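Local coordinates for SLH domain-containing protein (Pseudoflavonifractor capillosus, PDB 4OJU) that is of unknown function but carries BspA-type leucine-rich repeats in this part of the chain and probably binds other proteins, at residues A[87-92]-A[110-115]. Residues are numbered along the deposited sequence; the frame is centred on the assembly and turned at random.
Sequences YCNSLS and SCDALK. With MG (magnesium ion), chain H; EDO (1,2-ethanediol), chain F.
Asn89 and Asp112 make the one direct hydrogen bond between 87-92 and 110-115. Asp112 N points at Asn89 OD1, nearly straight at 171°, but at 3.4 Å the bond is weak. Water does more of the bridging. Water 1 donates to Cys88 O and Leu91 O and accepts from Ala113 N, 2.8 Å away. Water 3 links Ser92 O to Lys115 N in the same way.

A magnesium ion sits at the edge of the contact. Asp112 OD2 binds it at 2.2 Å, and Glu105 of the second subunit binds it too, so the metal bridges two chains. Four waters complete its shell. Of these, water 4 also reaches Ser110 OG and Asp112 OD1, while water 2 accepts a weak bond from Asn89 ND2.

Apolar packing is slight. Cys88 CB lies 4.1 Å from Cys111 SG, and Leu91 CD2 reaches the same sulfur at 4.5 Å. Both cysteines hold SG anti to the carbonyl carbon (chi1 -71°), which sets the Cys111 sulfur beside Cys88 CB. Separately, the methyl of Ala113 abuts a carbonyl, with CB 3.4 Å from Asn89 O.

Each segment forms a type I beta turn, Cys88 to Leu91 and Cys111 to Leu114. They are probably equivalent loops of successive leucine-rich repeats. They stack side by side, one leading into strand 93-95 and the other into strand 116-119.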
loop_
_atom_site.group_PDB
_atom_site.type_symbol
_atom_site.label_atom_id
_atom_site.label_comp_id
_atom_site.label_asym_id
_atom_site.label_seq_id
_atom_site.Cartn_x
_atom_site.Cartn_y
_atom_site.Cartn_z
ATOM N N TYR A 87 2.984 -10.161 10.575
ATOM C CA TYR A 87 1.771 -10.163 11.401
ATOM C C TYR A 87 2.093 -10.072 12.898
ATOM O O TYR A 87 1.320 -10.550 13.730
ATOM C CB TYR A 87 0.864 -11.380 11.079
ATOM C CG TYR A 87 0.628 -11.532 9.592
ATOM C CD1 TYR A 87 -0.202 -10.650 8.903
ATOM C CD2 TYR A 87 1.279 -12.520 8.861
ATOM C CE1 TYR A 87 -0.366 -10.740 7.520
ATOM C CE2 TYR A 87 1.102 -12.635 7.481
ATOM C CZ TYR A 87 0.294 -11.731 6.812
ATOM O OH TYR A 87 0.115 -11.845 5.457
ATOM N N CYS A 88 3.201 -9.391 13.231
ATOM C CA CYS A 88 3.619 -9.145 14.625
ATOM C C CYS A 88 3.057 -7.792 15.014
ATOM O O CYS A 88 3.692 -6.760 14.837
ATOM C CB CYS A 88 5.134 -9.217 14.775
ATOM S SG CYS A 88 5.794 -10.894 14.628
ATOM N N ASN A 89 1.833 -7.811 15.508
ATOM C CA ASN A 89 1.104 -6.585 15.727
ATOM C C ASN A 89 1.526 -5.777 16.932
ATOM O O ASN A 89 1.090 -4.633 17.035
ATOM C CB ASN A 89 -0.394 -6.823 15.690
ATOM C CG ASN A 89 -0.892 -6.819 14.250
ATOM O OD1 ASN A 89 -0.280 -6.229 13.307
ATOM N ND2 ASN A 89 -1.999 -7.503 14.042
ATOM N N SER A 90 2.465 -6.275 17.751
ATOM C CA SER A 90 2.970 -5.463 18.860
ATOM C C SER A 90 4.411 -5.045 18.596
ATOM O O SER A 90 4.993 -4.347 19.407
ATOM C CB SER A 90 2.876 -6.216 20.184
ATOM O OG SER A 90 1.532 -6.563 20.442
ATOM N N LEU A 91 4.982 -5.437 17.461
ATOM C CA LEU A 91 6.384 -5.154 17.155
ATOM C C LEU A 91 6.573 -3.685 16.783
ATOM O O LEU A 91 6.048 -3.231 15.763
ATOM C CB LEU A 91 6.898 -6.097 16.049
ATOM C CG LEU A 91 8.374 -5.964 15.629
ATOM C CD1 LEU A 91 9.336 -6.148 16.820
ATOM C CD2 LEU A 91 8.710 -6.946 14.528
ATOM N N SER A 92 7.322 -2.937 17.617
ATOM C CA SER A 92 7.544 -1.520 17.323
ATOM C C SER A 92 9.025 -1.157 17.249
ATOM O O SER A 92 9.353 -0.075 16.769
ATOM C CB SER A 92 6.864 -0.648 18.374
ATOM O OG SER A 92 7.371 -0.920 19.670
ATOM N N SER A 110 2.612 -6.488 7.385
ATOM C CA SER A 110 1.436 -6.356 8.262
ATOM C C SER A 110 1.811 -6.277 9.778
ATOM O O SER A 110 1.234 -6.992 10.610
ATOM C CB SER A 110 0.478 -7.524 8.000
ATOM O OG SER A 110 -0.745 -7.432 8.711
ATOM N N CYS A 111 2.811 -5.435 10.105
ATOM C CA CYS A 111 3.281 -5.123 11.466
ATOM C C CYS A 111 2.768 -3.730 11.733
ATOM O O CYS A 111 3.460 -2.745 11.472
ATOM C CB CYS A 111 4.809 -5.193 11.550
ATOM S SG CYS A 111 5.474 -6.867 11.455
ATOM N N ASP A 112 1.551 -3.639 12.213
ATOM C CA ASP A 112 0.839 -2.369 12.309
ATOM C C ASP A 112 1.348 -1.419 13.390
ATOM O O ASP A 112 1.028 -0.238 13.303
ATOM C CB ASP A 112 -0.671 -2.623 12.448
ATOM C CG ASP A 112 -1.267 -3.378 11.261
ATOM O OD1 ASP A 112 -0.636 -3.376 10.159
ATOM O OD2 ASP A 112 -2.389 -3.905 11.403
ATOM N N ALA A 113 2.180 -1.888 14.340
ATOM C CA ALA A 113 2.751 -0.998 15.359
ATOM C C ALA A 113 4.169 -0.532 14.944
ATOM O O ALA A 113 4.794 0.239 15.668
ATOM C CB ALA A 113 2.794 -1.705 16.707
ATOM N N LEU A 114 4.672 -1.005 13.799
ATOM C CA LEU A 114 6.019 -0.646 13.320
ATOM C C LEU A 114 5.956 0.677 12.550
ATOM O O LEU A 114 5.367 0.737 11.464
ATOM C CB LEU A 114 6.601 -1.789 12.476
ATOM C CG LEU A 114 8.114 -1.686 12.102
ATOM C CD1 LEU A 114 9.028 -1.590 13.341
ATOM C CD2 LEU A 114 8.528 -2.857 11.240
ATOM N N LYS A 115 6.479 1.753 13.149
ATOM C CA LYS A 115 6.380 3.102 12.547
ATOM C C LYS A 115 7.647 3.543 11.809
ATOM O O LYS A 115 7.589 4.412 10.934
ATOM C CB LYS A 115 6.068 4.141 13.637
ATOM C CG LYS A 115 4.741 3.910 14.351
ATOM C CD LYS A 115 4.494 5.015 15.364
ATOM C CE LYS A 115 3.344 4.705 16.282
ATOM N NZ LYS A 115 2.930 5.902 17.055
HETATM MG MG MG H . -3.708 -4.996 9.994
HETATM C C1 EDO F . 6.059 7.849 12.413
HETATM O O1 EDO F . 7.176 7.553 11.585
HETATM C C2 EDO F . 5.745 9.357 12.340
HETATM O O2 EDO F . 5.538 9.729 10.991
HETATM O O HOH W 1 3.893 -4.147 14.588
HETATM O O HOH W 2 -3.430 -6.625 11.179
HETATM O O HOH W 3 8.315 1.828 15.312
HETATM O O HOH W 4 -2.203 -5.235 8.589
HETATM O O HOH W 5 -5.494 -4.683 11.339
HETATM O O HOH W 6 -4.490 -3.273 8.910
#